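Xylulose kinase (Bifidobacterium adolescentis ATCC 15703, PDB 3I8B) probably catalyses the ATP-dependent phosphorylation of D-xylulose to D-xylulose 5-phosphate, as a member of the FGGY family of carbohydrate kinases. Local coordinates at residues A301-V314 and L415-R427. Sequence-based numbering, arbitrary orientation.
Sequences AISENPTYDLTGAV and LELIRSLGASITR
L421 sets its two methyls against D309 and V314, while its CB faces T307 CB. Its CD2 meets D309 CA at 3.5 Å, while CD1 lies against D309 CB and V314 CB. The V314 side chain lies antiparallel to those of L421 and L417. V314 CG1 is anti to the backbone N (chi1 -166°), which turns it to I418 CG1, 4.1 Å away, and leaves CG2 for L417. That second methyl packs tightly, with V314 CG2 3.3 Å from L417 CD2. The D309 side chain stands roughly perpendicular to L417. Its OD2 accepts two backbone N-H groups: V314 N at 2.7 Å, nearly straight and on the anti side, and A313 N from above the carboxylate plane. With an alanine in place of D309, the N-H groups of A313 and V314 would probably lose this shared acceptor, and the backbone there would be freer to shift away from L417. Farther along, A423 CB sits on S303, 3.6 Å from OG, and A301 CB touches I418 CG2 and I425 CD1. No direct hydrogen bond crosses; waters bridge I302 O to S424 O, and L421 O to P306 O and Y308 N. In the C-terminal FGGY domain, of the actin-like ATPase clan, the contact packs the loop between strands 297-301 and 315-318 against the end of helix 396-420. Both strands share a mixed sheet with 288-293, which touches A301 and I425, and with 324-330 and 427-431.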
loop_
_atom_site.group_PDB
_atom_site.type_symbol
_atom_site.label_atom_id
_atom_site.label_comp_id
_atom_site.label_asym_id
_atom_site.label_seq_id
_atom_site.Cartn_x
_atom_site.Cartn_y
_atom_site.Cartn_z
ATOM N N ALA A 301 -5.325 -8.625 1.621
ATOM C CA ALA A 301 -6.075 -9.415 2.586
ATOM C C ALA A 301 -5.466 -9.217 3.962
ATOM O O ALA A 301 -4.266 -8.955 4.093
ATOM C CB ALA A 301 -6.052 -10.902 2.204
ATOM N N ILE A 302 -6.298 -9.343 4.986
ATOM C CA ILE A 302 -5.801 -9.328 6.347
ATOM C C ILE A 302 -5.554 -10.751 6.814
ATOM O O ILE A 302 -6.456 -11.592 6.788
ATOM C CB ILE A 302 -6.764 -8.612 7.272
ATOM C CG1 ILE A 302 -6.972 -7.195 6.743
ATOM C CG2 ILE A 302 -6.226 -8.586 8.711
ATOM C CD1 ILE A 302 -8.311 -6.688 7.011
ATOM N N SER A 303 -4.318 -10.990 7.249
ATOM C CA SER A 303 -3.828 -12.311 7.616
ATOM C C SER A 303 -3.457 -12.345 9.100
ATOM O O SER A 303 -2.758 -11.461 9.603
ATOM C CB SER A 303 -2.602 -12.653 6.755
ATOM O OG SER A 303 -1.975 -13.849 7.181
ATOM N N GLU A 304 -3.926 -13.374 9.801
ATOM C CA GLU A 304 -3.598 -13.551 11.210
ATOM C C GLU A 304 -2.079 -13.670 11.419
ATOM O O GLU A 304 -1.511 -13.058 12.331
ATOM C CB GLU A 304 -4.327 -14.787 11.765
ATOM C CG GLU A 304 -4.042 -15.080 13.218
ATOM C CD GLU A 304 -4.701 -14.078 14.150
ATOM O OE1 GLU A 304 -5.623 -13.364 13.707
ATOM O OE2 GLU A 304 -4.298 -14.002 15.325
ATOM N N ASN A 305 -1.429 -14.451 10.555
ATOM C CA ASN A 305 -0.008 -14.767 10.695
ATOM C C ASN A 305 0.817 -14.140 9.574
ATOM O O ASN A 305 0.259 -13.757 8.547
ATOM C CB ASN A 305 0.184 -16.285 10.711
ATOM C CG ASN A 305 -0.539 -16.950 11.879
ATOM O OD1 ASN A 305 -1.339 -17.865 11.689
ATOM N ND2 ASN A 305 -0.270 -16.478 13.085
ATOM N N PRO A 306 2.149 -14.024 9.770
ATOM C CA PRO A 306 3.012 -13.502 8.696
ATOM C C PRO A 306 2.816 -14.319 7.427
ATOM O O PRO A 306 2.463 -15.494 7.528
ATOM C CB PRO A 306 4.429 -13.730 9.236
ATOM C CG PRO A 306 4.269 -13.734 10.736
ATOM C CD PRO A 306 2.893 -14.284 11.018
ATOM N N THR A 307 3.032 -13.705 6.270
ATOM C CA THR A 307 2.862 -14.372 4.977
ATOM C C THR A 307 4.128 -14.224 4.135
ATOM O O THR A 307 4.736 -13.149 4.093
ATOM C CB THR A 307 1.655 -13.801 4.190
ATOM O OG1 THR A 307 1.812 -12.388 4.038
ATOM C CG2 THR A 307 0.342 -14.083 4.924
ATOM N N TYR A 308 4.516 -15.309 3.463
ATOM C CA TYR A 308 5.798 -15.364 2.762
ATOM C C TYR A 308 5.671 -15.938 1.346
ATOM O O TYR A 308 5.733 -17.145 1.159
ATOM C CB TYR A 308 6.796 -16.199 3.574
ATOM C CG TYR A 308 7.156 -15.607 4.917
ATOM C CD1 TYR A 308 8.077 -14.576 5.011
ATOM C CD2 TYR A 308 6.586 -16.089 6.094
ATOM C CE1 TYR A 308 8.408 -14.020 6.228
ATOM C CE2 TYR A 308 6.918 -15.543 7.327
ATOM C CZ TYR A 308 7.833 -14.510 7.385
ATOM O OH TYR A 308 8.181 -13.958 8.590
ATOM N N ASP A 309 5.485 -15.075 0.357
ATOM C CA ASP A 309 5.509 -15.514 -1.035
ATOM C C ASP A 309 6.959 -15.568 -1.546
ATOM O O ASP A 309 7.488 -14.566 -2.012
ATOM C CB ASP A 309 4.660 -14.585 -1.907
ATOM C CG ASP A 309 4.785 -14.901 -3.392
ATOM O OD1 ASP A 309 5.348 -15.969 -3.732
ATOM O OD2 ASP A 309 4.327 -14.075 -4.213
ATOM N N LEU A 310 7.590 -16.739 -1.443
ATOM C CA LEU A 310 9.005 -16.912 -1.791
ATOM C C LEU A 310 9.299 -16.503 -3.226
ATOM O O LEU A 310 10.451 -16.296 -3.623
ATOM C CB LEU A 310 9.445 -18.363 -1.556
ATOM C CG LEU A 310 9.226 -18.863 -0.127
ATOM C CD1 LEU A 310 9.800 -20.268 0.065
ATOM C CD2 LEU A 310 9.816 -17.877 0.883
ATOM N N THR A 311 8.227 -16.385 -3.988
ATOM C CA THR A 311 8.247 -15.954 -5.375
ATOM C C THR A 311 8.518 -14.451 -5.526
ATOM O O THR A 311 9.053 -14.004 -6.541
ATOM C CB THR A 311 6.880 -16.293 -5.985
ATOM O OG1 THR A 311 7.000 -17.434 -6.839
ATOM C CG2 THR A 311 6.296 -15.122 -6.716
ATOM N N GLY A 312 8.126 -13.672 -4.520
ATOM C CA GLY A 312 8.346 -12.238 -4.535
ATOM C C GLY A 312 7.297 -11.464 -5.314
ATOM O O GLY A 312 7.543 -10.330 -5.737
ATOM N N ALA A 313 6.131 -12.074 -5.519
ATOM C CA ALA A 313 5.010 -11.376 -6.136
ATOM C C ALA A 313 4.199 -10.649 -5.058
ATOM O O ALA A 313 4.002 -9.432 -5.105
ATOM C CB ALA A 313 4.117 -12.352 -6.894
ATOM N N VAL A 314 3.714 -11.415 -4.097
ATOM C CA VAL A 314 2.918 -10.845 -3.027
ATOM C C VAL A 314 3.827 -10.228 -1.974
ATOM O O VAL A 314 4.708 -10.893 -1.433
ATOM C CB VAL A 314 1.983 -11.896 -2.387
ATOM C CG1 VAL A 314 0.941 -11.210 -1.518
ATOM C CG2 VAL A 314 1.301 -12.723 -3.463
ATOM N N LEU A 415 -6.197 -14.078 -5.278
ATOM C CA LEU A 415 -6.820 -14.626 -4.073
ATOM C C LEU A 415 -6.263 -16.023 -3.758
ATOM O O LEU A 415 -5.968 -16.345 -2.603
ATOM C CB LEU A 415 -8.341 -14.665 -4.231
ATOM C CG LEU A 415 -9.151 -13.408 -3.889
ATOM C CD1 LEU A 415 -8.485 -12.131 -4.372
ATOM C CD2 LEU A 415 -10.583 -13.531 -4.433
ATOM N N GLU A 416 -6.091 -16.845 -4.793
ATOM C CA GLU A 416 -5.586 -18.201 -4.608
ATOM C C GLU A 416 -4.130 -18.208 -4.158
ATOM O O GLU A 416 -3.723 -19.046 -3.358
ATOM C CB GLU A 416 -5.732 -18.998 -5.902
ATOM C CG GLU A 416 -7.178 -19.205 -6.297
ATOM C CD GLU A 416 -7.970 -19.864 -5.194
ATOM O OE1 GLU A 416 -7.355 -20.590 -4.387
ATOM O OE2 GLU A 416 -9.199 -19.655 -5.129
ATOM N N LEU A 417 -3.343 -17.279 -4.688
ATOM C CA LEU A 417 -1.956 -17.161 -4.269
ATOM C C LEU A 417 -1.867 -16.729 -2.800
ATOM O O LEU A 417 -1.087 -17.289 -2.018
ATOM C CB LEU A 417 -1.238 -16.166 -5.158
ATOM C CG LEU A 417 0.250 -15.956 -4.917
ATOM C CD1 LEU A 417 1.011 -17.256 -5.069
ATOM C CD2 LEU A 417 0.768 -14.920 -5.894
ATOM N N ILE A 418 -2.662 -15.734 -2.417
ATOM C CA ILE A 418 -2.674 -15.295 -1.018
ATOM C C ILE A 418 -3.108 -16.434 -0.100
ATOM O O ILE A 418 -2.461 -16.703 0.906
ATOM C CB ILE A 418 -3.540 -14.036 -0.810
ATOM C CG1 ILE A 418 -2.854 -12.838 -1.474
ATOM C CG2 ILE A 418 -3.783 -13.794 0.696
ATOM C CD1 ILE A 418 -3.684 -11.562 -1.551
ATOM N N ARG A 419 -4.177 -17.131 -0.470
ATOM C CA ARG A 419 -4.590 -18.330 0.251
ATOM C C ARG A 419 -3.458 -19.340 0.399
ATOM O O ARG A 419 -3.301 -19.959 1.454
ATOM C CB ARG A 419 -5.790 -18.993 -0.433
ATOM C CG ARG A 419 -7.060 -18.190 -0.390
ATOM C CD ARG A 419 -8.215 -18.972 -1.002
ATOM N NE ARG A 419 -9.505 -18.360 -0.714
ATOM C CZ ARG A 419 -10.361 -17.936 -1.637
ATOM N NH1 ARG A 419 -10.079 -18.059 -2.927
ATOM N NH2 ARG A 419 -11.511 -17.392 -1.266
ATOM N N SER A 420 -2.655 -19.491 -0.654
ATOM C CA SER A 420 -1.561 -20.455 -0.657
ATOM C C SER A 420 -0.465 -20.077 0.342
ATOM O O SER A 420 0.325 -20.930 0.755
ATOM C CB SER A 420 -0.966 -20.606 -2.063
ATOM O OG SER A 420 0.030 -19.624 -2.299
ATOM N N LEU A 421 -0.430 -18.807 0.735
ATOM C CA LEU A 421 0.509 -18.344 1.761
ATOM C C LEU A 421 -0.014 -18.618 3.179
ATOM O O LEU A 421 0.591 -18.200 4.167
ATOM C CB LEU A 421 0.796 -16.845 1.595
ATOM C CG LEU A 421 1.244 -16.384 0.207
ATOM C CD1 LEU A 421 1.465 -14.876 0.183
ATOM C CD2 LEU A 421 2.500 -17.126 -0.259
ATOM N N GLY A 422 -1.136 -19.325 3.278
ATOM C CA GLY A 422 -1.713 -19.649 4.568
ATOM C C GLY A 422 -2.755 -18.677 5.099
ATOM O O GLY A 422 -3.261 -18.873 6.196
ATOM N N ALA A 423 -3.079 -17.636 4.332
ATOM C CA ALA A 423 -4.092 -16.656 4.745
ATOM C C ALA A 423 -5.491 -16.965 4.193
ATOM O O ALA A 423 -5.742 -16.789 3.005
ATOM C CB ALA A 423 -3.670 -15.252 4.321
ATOM N N SER A 424 -6.401 -17.415 5.054
ATOM C CA SER A 424 -7.786 -17.641 4.645
ATOM C C SER A 424 -8.402 -16.361 4.098
ATOM O O SER A 424 -8.134 -15.269 4.598
ATOM C CB SER A 424 -8.645 -18.116 5.826
ATOM O OG SER A 424 -8.269 -19.409 6.270
ATOM N N ILE A 425 -9.249 -16.506 3.086
ATOM C CA ILE A 425 -10.048 -15.391 2.605
ATOM C C ILE A 425 -11.512 -15.813 2.557
ATOM O O ILE A 425 -11.878 -16.693 1.777
ATOM C CB ILE A 425 -9.594 -14.938 1.211
ATOM C CG1 ILE A 425 -8.215 -14.278 1.290
ATOM C CG2 ILE A 425 -10.604 -13.964 0.618
ATOM C CD1 ILE A 425 -7.665 -13.874 -0.057
ATOM N N THR A 426 -12.347 -15.174 3.382
ATOM C CA THR A 426 -13.733 -15.611 3.565
ATOM C C THR A 426 -14.775 -14.550 3.190
ATOM O O THR A 426 -15.976 -14.804 3.220
ATOM C CB THR A 426 -13.974 -16.106 5.011
ATOM O OG1 THR A 426 -13.560 -15.101 5.949
ATOM C CG2 THR A 426 -13.193 -17.389 5.268
ATOM N N ARG A 427 -14.306 -13.364 2.831
ATOM C CA ARG A 427 -15.180 -12.303 2.357
ATOM C C ARG A 427 -14.392 -11.365 1.451
ATOM O O ARG A 427 -13.230 -11.056 1.730
ATOM C CB ARG A 427 -15.762 -11.524 3.538
ATOM C CG ARG A 427 -16.754 -10.434 3.157
ATOM C CD ARG A 427 -17.370 -9.826 4.417
ATOM N NE ARG A 427 -16.418 -8.966 5.115
ATOM C CZ ARG A 427 -16.596 -7.664 5.323
ATOM N NH1 ARG A 427 -17.714 -7.071 4.918
ATOM N NH2 ARG A 427 -15.666 -6.962 5.962
HETATM O O HOH W 1 -6.248 -14.317 6.103
HETATM O O HOH W 2 -2.429 -16.538 8.528
HETATM O O HOH W 3 -0.051 -17.029 6.806
HETATM O O HOH W 4 3.315 -17.794 4.323
#